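Local coordinates for SIRV1 hypothetical protein ORF119 (Sulfolobus islandicus rudivirus 1 variant xx, PDB 2X3G) that probably acts as a Rep-type replication initiator of the HUH endonuclease kind, nicking viral DNA to start genome replication, at residues A[12-26]-A[61-75]. Residues are numbered along the deposited sequence; the frame is centred on the assembly and turned at random.
Sequences SYIYTYFITITTNYK and NGLHYHILVFTNKKL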
loop_
_atom_site.group_PDB
_atom_site.type_symbol
_atom_site.label_atom_id
_atom_site.label_comp_id
_atom_site.label_asym_id
_atom_site.label_seq_id
_atom_site.Cartn_x
_atom_site.Cartn_y
_atom_site.Cartn_z
ATOM N N SER A 12 -26.623 0.256 0.613
ATOM C CA SER A 12 -27.550 1.081 1.394
ATOM C C SER A 12 -27.659 2.519 0.900
ATOM O O SER A 12 -28.530 3.258 1.343
ATOM C CB SER A 12 -27.164 1.070 2.884
ATOM O OG SER A 12 -25.780 1.326 3.079
ATOM N N TYR A 13 -26.769 2.921 -0.009
ATOM C CA TYR A 13 -26.818 4.238 -0.635
ATOM C C TYR A 13 -27.218 4.125 -2.089
ATOM O O TYR A 13 -26.811 3.200 -2.770
ATOM C CB TYR A 13 -25.450 4.948 -0.499
ATOM C CG TYR A 13 -25.233 5.436 0.902
ATOM C CD1 TYR A 13 -25.508 6.757 1.254
ATOM C CD2 TYR A 13 -24.836 4.582 1.910
ATOM C CE1 TYR A 13 -25.337 7.187 2.530
ATOM C CE2 TYR A 13 -24.659 5.010 3.190
ATOM C CZ TYR A 13 -24.929 6.321 3.510
ATOM O OH TYR A 13 -24.793 6.769 4.804
ATOM N N ILE A 14 -27.988 5.099 -2.579
ATOM C CA ILE A 14 -28.505 4.998 -3.939
ATOM C C ILE A 14 -27.354 5.021 -4.934
ATOM O O ILE A 14 -27.289 4.184 -5.835
ATOM C CB ILE A 14 -29.529 6.126 -4.232
ATOM C CG1 ILE A 14 -30.787 5.933 -3.377
ATOM C CG2 ILE A 14 -29.922 6.136 -5.691
ATOM C CD1 ILE A 14 -31.650 7.163 -3.337
ATOM N N TYR A 15 -26.403 5.919 -4.701
ATOM C CA TYR A 15 -25.312 6.156 -5.641
ATOM C C TYR A 15 -23.960 5.819 -5.037
ATOM O O TYR A 15 -23.638 6.272 -3.947
ATOM C CB TYR A 15 -25.306 7.610 -6.097
ATOM C CG TYR A 15 -26.644 8.062 -6.628
ATOM C CD1 TYR A 15 -27.080 7.620 -7.864
ATOM C CD2 TYR A 15 -27.490 8.899 -5.877
ATOM C CE1 TYR A 15 -28.334 7.995 -8.356
ATOM C CE2 TYR A 15 -28.723 9.274 -6.353
ATOM C CZ TYR A 15 -29.136 8.838 -7.598
ATOM O OH TYR A 15 -30.363 9.198 -8.102
ATOM N N THR A 16 -23.198 5.002 -5.761
ATOM C CA THR A 16 -21.801 4.709 -5.446
ATOM C C THR A 16 -20.978 5.169 -6.645
ATOM O O THR A 16 -21.051 4.566 -7.720
ATOM C CB THR A 16 -21.531 3.210 -5.276
ATOM O OG1 THR A 16 -22.319 2.662 -4.203
ATOM C CG2 THR A 16 -20.054 3.008 -4.971
ATOM N N TYR A 17 -20.224 6.243 -6.453
ATOM C CA TYR A 17 -19.390 6.803 -7.515
ATOM C C TYR A 17 -17.951 6.382 -7.285
ATOM O O TYR A 17 -17.427 6.558 -6.183
ATOM C CB TYR A 17 -19.462 8.314 -7.496
ATOM C CG TYR A 17 -20.801 8.892 -7.846
ATOM C CD1 TYR A 17 -21.204 8.984 -9.164
ATOM C CD2 TYR A 17 -21.673 9.333 -6.845
ATOM C CE1 TYR A 17 -22.424 9.530 -9.503
ATOM C CE2 TYR A 17 -22.916 9.892 -7.182
ATOM C CZ TYR A 17 -23.272 9.972 -8.527
ATOM O OH TYR A 17 -24.469 10.502 -8.903
ATOM N N PHE A 18 -17.333 5.828 -8.327
ATOM C CA PHE A 18 -15.928 5.451 -8.347
ATOM C C PHE A 18 -15.216 6.479 -9.205
ATOM O O PHE A 18 -15.433 6.537 -10.409
ATOM C CB PHE A 18 -15.762 4.012 -8.885
ATOM C CG PHE A 18 -14.342 3.597 -9.106
ATOM C CD1 PHE A 18 -13.373 3.870 -8.159
ATOM C CD2 PHE A 18 -13.980 2.920 -10.255
ATOM C CE1 PHE A 18 -12.056 3.516 -8.374
ATOM C CE2 PHE A 18 -12.676 2.540 -10.471
ATOM C CZ PHE A 18 -11.705 2.837 -9.527
ATOM N N ILE A 19 -14.409 7.315 -8.546
ATOM C CA ILE A 19 -13.683 8.391 -9.174
ATOM C C ILE A 19 -12.179 8.109 -9.155
ATOM O O ILE A 19 -11.602 7.817 -8.113
ATOM C CB ILE A 19 -13.941 9.695 -8.406
ATOM C CG1 ILE A 19 -15.440 9.871 -8.109
ATOM C CG2 ILE A 19 -13.297 10.897 -9.144
ATOM C CD1 ILE A 19 -15.735 11.049 -7.173
ATOM N N THR A 20 -11.553 8.182 -10.327
ATOM C CA THR A 20 -10.134 8.061 -10.437
ATOM C C THR A 20 -9.572 9.390 -10.915
ATOM O O THR A 20 -10.048 9.956 -11.896
ATOM C CB THR A 20 -9.752 6.950 -11.402
ATOM O OG1 THR A 20 -10.425 5.767 -11.003
ATOM C CG2 THR A 20 -8.248 6.698 -11.365
ATOM N N ILE A 21 -8.547 9.866 -10.220
ATOM C CA ILE A 21 -7.934 11.160 -10.521
ATOM C C ILE A 21 -6.446 10.922 -10.714
ATOM O O ILE A 21 -5.813 10.275 -9.880
ATOM C CB ILE A 21 -8.187 12.179 -9.369
ATOM C CG1 ILE A 21 -9.678 12.252 -9.043
ATOM C CG2 ILE A 21 -7.602 13.578 -9.700
ATOM C CD1 ILE A 21 -10.066 11.422 -7.842
ATOM N N THR A 22 -5.913 11.390 -11.843
ATOM C CA THR A 22 -4.489 11.367 -12.090
ATOM C C THR A 22 -3.985 12.765 -12.416
ATOM O O THR A 22 -4.667 13.549 -13.081
ATOM C CB THR A 22 -4.164 10.403 -13.246
ATOM O OG1 THR A 22 -4.712 9.105 -12.934
ATOM C CG2 THR A 22 -2.667 10.295 -13.447
ATOM N N THR A 23 -2.788 13.088 -11.931
ATOM C CA THR A 23 -2.096 14.289 -12.373
ATOM C C THR A 23 -0.724 13.919 -12.873
ATOM O O THR A 23 -0.227 12.834 -12.578
ATOM C CB THR A 23 -1.925 15.307 -11.252
ATOM O OG1 THR A 23 -1.060 14.772 -10.244
ATOM C CG2 THR A 23 -3.257 15.643 -10.639
ATOM N N ASN A 24 -0.108 14.826 -13.617
ATOM C CA ASN A 24 1.279 14.648 -14.046
ATOM C C ASN A 24 2.241 15.503 -13.219
ATOM O O ASN A 24 3.318 15.842 -13.677
ATOM C CB ASN A 24 1.445 14.917 -15.556
ATOM C CG ASN A 24 1.053 16.329 -15.962
ATOM O OD1 ASN A 24 0.587 17.115 -15.147
ATOM N ND2 ASN A 24 1.234 16.647 -17.236
ATOM N N TYR A 25 1.844 15.837 -11.995
ATOM C CA TYR A 25 2.735 16.522 -11.059
ATOM C C TYR A 25 2.461 16.089 -9.626
ATOM O O TYR A 25 1.349 15.693 -9.302
ATOM C CB TYR A 25 2.598 18.037 -11.190
ATOM C CG TYR A 25 1.192 18.549 -10.955
ATOM C CD1 TYR A 25 0.330 18.772 -12.021
ATOM C CD2 TYR A 25 0.730 18.815 -9.672
ATOM C CE1 TYR A 25 -0.957 19.245 -11.816
ATOM C CE2 TYR A 25 -0.560 19.287 -9.454
ATOM C CZ TYR A 25 -1.399 19.500 -10.533
ATOM O OH TYR A 25 -2.677 19.966 -10.336
ATOM N N LYS A 26 3.487 16.181 -8.779
ATOM C CA LYS A 26 3.419 15.693 -7.399
ATOM C C LYS A 26 3.302 16.800 -6.350
ATOM O O LYS A 26 3.018 16.517 -5.183
ATOM C CB LYS A 26 4.644 14.825 -7.094
ATOM C CG LYS A 26 4.504 13.396 -7.577
ATOM C CD LYS A 26 5.720 12.545 -7.236
ATOM C CE LYS A 26 5.355 11.057 -7.253
ATOM N NZ LYS A 26 6.567 10.184 -7.311
ATOM N N ASN A 61 5.818 10.247 -11.700
ATOM C CA ASN A 61 5.665 11.600 -12.255
ATOM C C ASN A 61 4.504 12.405 -11.635
ATOM O O ASN A 61 4.576 13.634 -11.545
ATOM C CB ASN A 61 5.496 11.539 -13.784
ATOM C CG ASN A 61 4.180 10.899 -14.211
ATOM O OD1 ASN A 61 3.863 9.773 -13.812
ATOM N ND2 ASN A 61 3.404 11.617 -15.022
ATOM N N GLY A 62 3.442 11.727 -11.210
ATOM C CA GLY A 62 2.259 12.433 -10.745
ATOM C C GLY A 62 1.546 11.796 -9.583
ATOM O O GLY A 62 2.097 10.932 -8.902
ATOM N N LEU A 63 0.320 12.262 -9.355
ATOM C CA LEU A 63 -0.557 11.718 -8.319
ATOM C C LEU A 63 -1.553 10.755 -8.948
ATOM O O LEU A 63 -1.927 10.894 -10.120
ATOM C CB LEU A 63 -1.333 12.839 -7.617
ATOM C CG LEU A 63 -0.515 13.982 -7.016
ATOM C CD1 LEU A 63 -1.372 15.251 -6.842
ATOM C CD2 LEU A 63 0.113 13.536 -5.711
ATOM N N HIS A 64 -1.985 9.789 -8.145
ATOM C CA HIS A 64 -3.013 8.853 -8.542
ATOM C C HIS A 64 -3.914 8.628 -7.330
ATOM O O HIS A 64 -3.453 8.113 -6.301
ATOM C CB HIS A 64 -2.360 7.552 -9.000
ATOM C CG HIS A 64 -3.167 6.786 -9.993
ATOM N ND1 HIS A 64 -3.077 7.013 -11.351
ATOM C CD2 HIS A 64 -4.063 5.782 -9.836
ATOM C CE1 HIS A 64 -3.903 6.196 -11.984
ATOM N NE2 HIS A 64 -4.509 5.435 -11.088
ATOM N N TYR A 65 -5.170 9.065 -7.438
ATOM C CA TYR A 65 -6.156 8.914 -6.366
ATOM C C TYR A 65 -7.320 8.059 -6.847
ATOM O O TYR A 65 -7.733 8.172 -7.985
ATOM C CB TYR A 65 -6.762 10.259 -5.948
ATOM C CG TYR A 65 -5.825 11.395 -5.587
ATOM C CD1 TYR A 65 -6.190 12.712 -5.867
ATOM C CD2 TYR A 65 -4.615 11.175 -4.944
ATOM C CE1 TYR A 65 -5.383 13.777 -5.536
ATOM C CE2 TYR A 65 -3.797 12.226 -4.600
ATOM C CZ TYR A 65 -4.187 13.533 -4.902
ATOM O OH TYR A 65 -3.398 14.594 -4.570
ATOM N N HIS A 66 -7.857 7.227 -5.972
ATOM C CA HIS A 66 -9.118 6.530 -6.236
ATOM C C HIS A 66 -10.048 6.852 -5.089
ATOM O O HIS A 66 -9.634 6.829 -3.938
ATOM C CB HIS A 66 -8.944 5.010 -6.339
ATOM C CG HIS A 66 -8.032 4.568 -7.430
ATOM N ND1 HIS A 66 -8.344 4.696 -8.767
ATOM C CD2 HIS A 66 -6.811 3.990 -7.381
ATOM C CE1 HIS A 66 -7.352 4.218 -9.493
ATOM N NE2 HIS A 66 -6.407 3.790 -8.677
ATOM N N ILE A 67 -11.303 7.144 -5.410
ATOM C CA ILE A 67 -12.262 7.566 -4.426
ATOM C C ILE A 67 -13.591 6.871 -4.675
ATOM O O ILE A 67 -14.073 6.873 -5.799
ATOM C CB ILE A 67 -12.456 9.096 -4.484
ATOM C CG1 ILE A 67 -11.132 9.832 -4.265
ATOM C CG2 ILE A 67 -13.437 9.572 -3.427
ATOM C CD1 ILE A 67 -11.306 11.342 -4.143
ATOM N N LEU A 68 -14.164 6.264 -3.631
ATOM C CA LEU A 68 -15.579 5.880 -3.645
ATOM C C LEU A 68 -16.391 6.858 -2.830
ATOM O O LEU A 68 -16.055 7.171 -1.688
ATOM C CB LEU A 68 -15.811 4.498 -3.054
ATOM C CG LEU A 68 -15.432 3.314 -3.890
ATOM C CD1 LEU A 68 -15.682 2.062 -3.043
ATOM C CD2 LEU A 68 -16.227 3.275 -5.178
ATOM N N VAL A 69 -17.453 7.349 -3.440
ATOM C CA VAL A 69 -18.394 8.252 -2.775
ATOM C C VAL A 69 -19.731 7.502 -2.723
ATOM O O VAL A 69 -20.265 7.098 -3.747
ATOM C CB VAL A 69 -18.524 9.587 -3.529
ATOM C CG1 VAL A 69 -19.665 10.447 -2.943
ATOM C CG2 VAL A 69 -17.192 10.372 -3.506
ATOM N N PHE A 70 -20.230 7.294 -1.519
ATOM C CA PHE A 70 -21.561 6.752 -1.286
ATOM C C PHE A 70 -22.492 7.879 -0.859
ATOM O O PHE A 70 -22.243 8.535 0.135
ATOM C CB PHE A 70 -21.479 5.742 -0.167
ATOM C CG PHE A 70 -20.470 4.682 -0.407
ATOM C CD1 PHE A 70 -19.181 4.791 0.125
ATOM C CD2 PHE A 70 -20.784 3.563 -1.168
ATOM C CE1 PHE A 70 -18.246 3.795 -0.084
ATOM C CE2 PHE A 70 -19.869 2.575 -1.365
ATOM C CZ PHE A 70 -18.584 2.688 -0.831
ATOM N N THR A 71 -23.582 8.054 -1.595
ATOM C CA THR A 71 -24.462 9.199 -1.414
ATOM C C THR A 71 -25.858 8.884 -1.959
ATOM O O THR A 71 -26.030 8.046 -2.848
ATOM C CB THR A 71 -23.887 10.453 -2.112
ATOM O OG1 THR A 71 -24.684 11.604 -1.827
ATOM C CG2 THR A 71 -23.793 10.286 -3.628
ATOM N N ASN A 72 -26.843 9.588 -1.422
ATOM C CA ASN A 72 -28.235 9.399 -1.819
ATOM C C ASN A 72 -28.686 10.521 -2.731
ATOM O O ASN A 72 -29.844 10.566 -3.149
ATOM C CB ASN A 72 -29.101 9.269 -0.564
ATOM C CG ASN A 72 -28.848 7.984 0.165
ATOM O OD1 ASN A 72 -28.744 6.931 -0.464
ATOM N ND2 ASN A 72 -28.742 8.045 1.475
ATOM N N LYS A 73 -27.749 11.393 -3.104
ATOM C CA LYS A 73 -28.048 12.527 -3.964
ATOM C C LYS A 73 -27.059 12.553 -5.104
ATOM O O LYS A 73 -25.867 12.503 -4.860
ATOM C CB LYS A 73 -27.930 13.818 -3.164
ATOM C CG LYS A 73 -28.242 15.060 -3.976
ATOM C CD LYS A 73 -28.389 16.304 -3.106
ATOM C CE LYS A 73 -28.491 17.582 -3.945
ATOM N NZ LYS A 73 -29.341 17.424 -5.162
ATOM N N LYS A 74 -27.547 12.666 -6.332
ATOM C CA LYS A 74 -26.664 12.650 -7.500
ATOM C C LYS A 74 -25.634 13.742 -7.394
ATOM O O LYS A 74 -25.968 14.874 -7.031
ATOM C CB LYS A 74 -27.445 12.864 -8.792
ATOM C CG LYS A 74 -27.931 11.606 -9.451
ATOM C CD LYS A 74 -28.816 11.947 -10.634
ATOM C CE LYS A 74 -29.381 10.685 -11.254
ATOM N NZ LYS A 74 -30.347 10.991 -12.341
ATOM N N LEU A 75 -24.400 13.403 -7.748
ATOM C CA LEU A 75 -23.286 14.332 -7.735
ATOM C C LEU A 75 -23.358 15.222 -8.955
ATOM O O LEU A 75 -23.707 14.755 -10.048
ATOM C CB LEU A 75 -21.938 13.588 -7.762
ATOM C CG LEU A 75 -21.283 13.094 -6.475
ATOM C CD1 LEU A 75 -19.856 12.694 -6.814
ATOM C CD2 LEU A 75 -21.337 14.185 -5.410
HETATM O O HOH W 1 -28.622 5.543 3.091
#
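Thr-20 and His-66 sit opposite each other on strands 15-22 and 64-71, the central antiparallel pair of a four-stranded sheet whose His-64, Tyr-65, His-66 sequence matches the HUH motif of Rep-type endonucleases. The strand axes run at 164°, and four hydrogen-bonded pairs, Tyr-15/Thr-71 to Ile-21/Tyr-65, each exchange two backbone bonds. Thr-20 OG1 lies at the His-66 ring edge, in its plane, 3.2 Å from ND1, a hydrogen bond in which either group may donate. This contact leaves NE2 of His-66 turned toward the other motif histidine, 3.5 Å from His-64 NE2. Different first torsions bring the rings together: CG is opposite the backbone N in His-64 (chi1 -153°) but beside it in His-66 (-61°). In HUH relatives such a pair ligates a catalytic metal; the geometry is consistent with that role here.

On the reverse face the packing is mainly apolar. Ile-21 CD1 meets Ile-67 CD1 at 3.9 Å, and Ile-19 touches Val-69, while Tyr-65 and Leu-75 pack on helix 30-44 beneath. Leu-75 CD1 stands 3.8 Å above one face of the Tyr-17 ring, a CH-pi contact, and the Tyr-17 OH receives Leu-75 N at 3.1 Å, holding the chain just past the strand. Lys-74 CG lies over a face of the Tyr-15 ring, whose opposite face bears Ile-14 CG2.

Both ends are fixed by side-chain to backbone bonds. Asn-72 OD1 accepts Ile-14 N at 2.9 Å in its carbonyl plane, and a water links Asn-72 ND2 to Ser-12 O. At the far end, Thr-23 OG1 takes Leu-63 N at 3.0 Å and donates to Tyr-25 O at 2.7 Å.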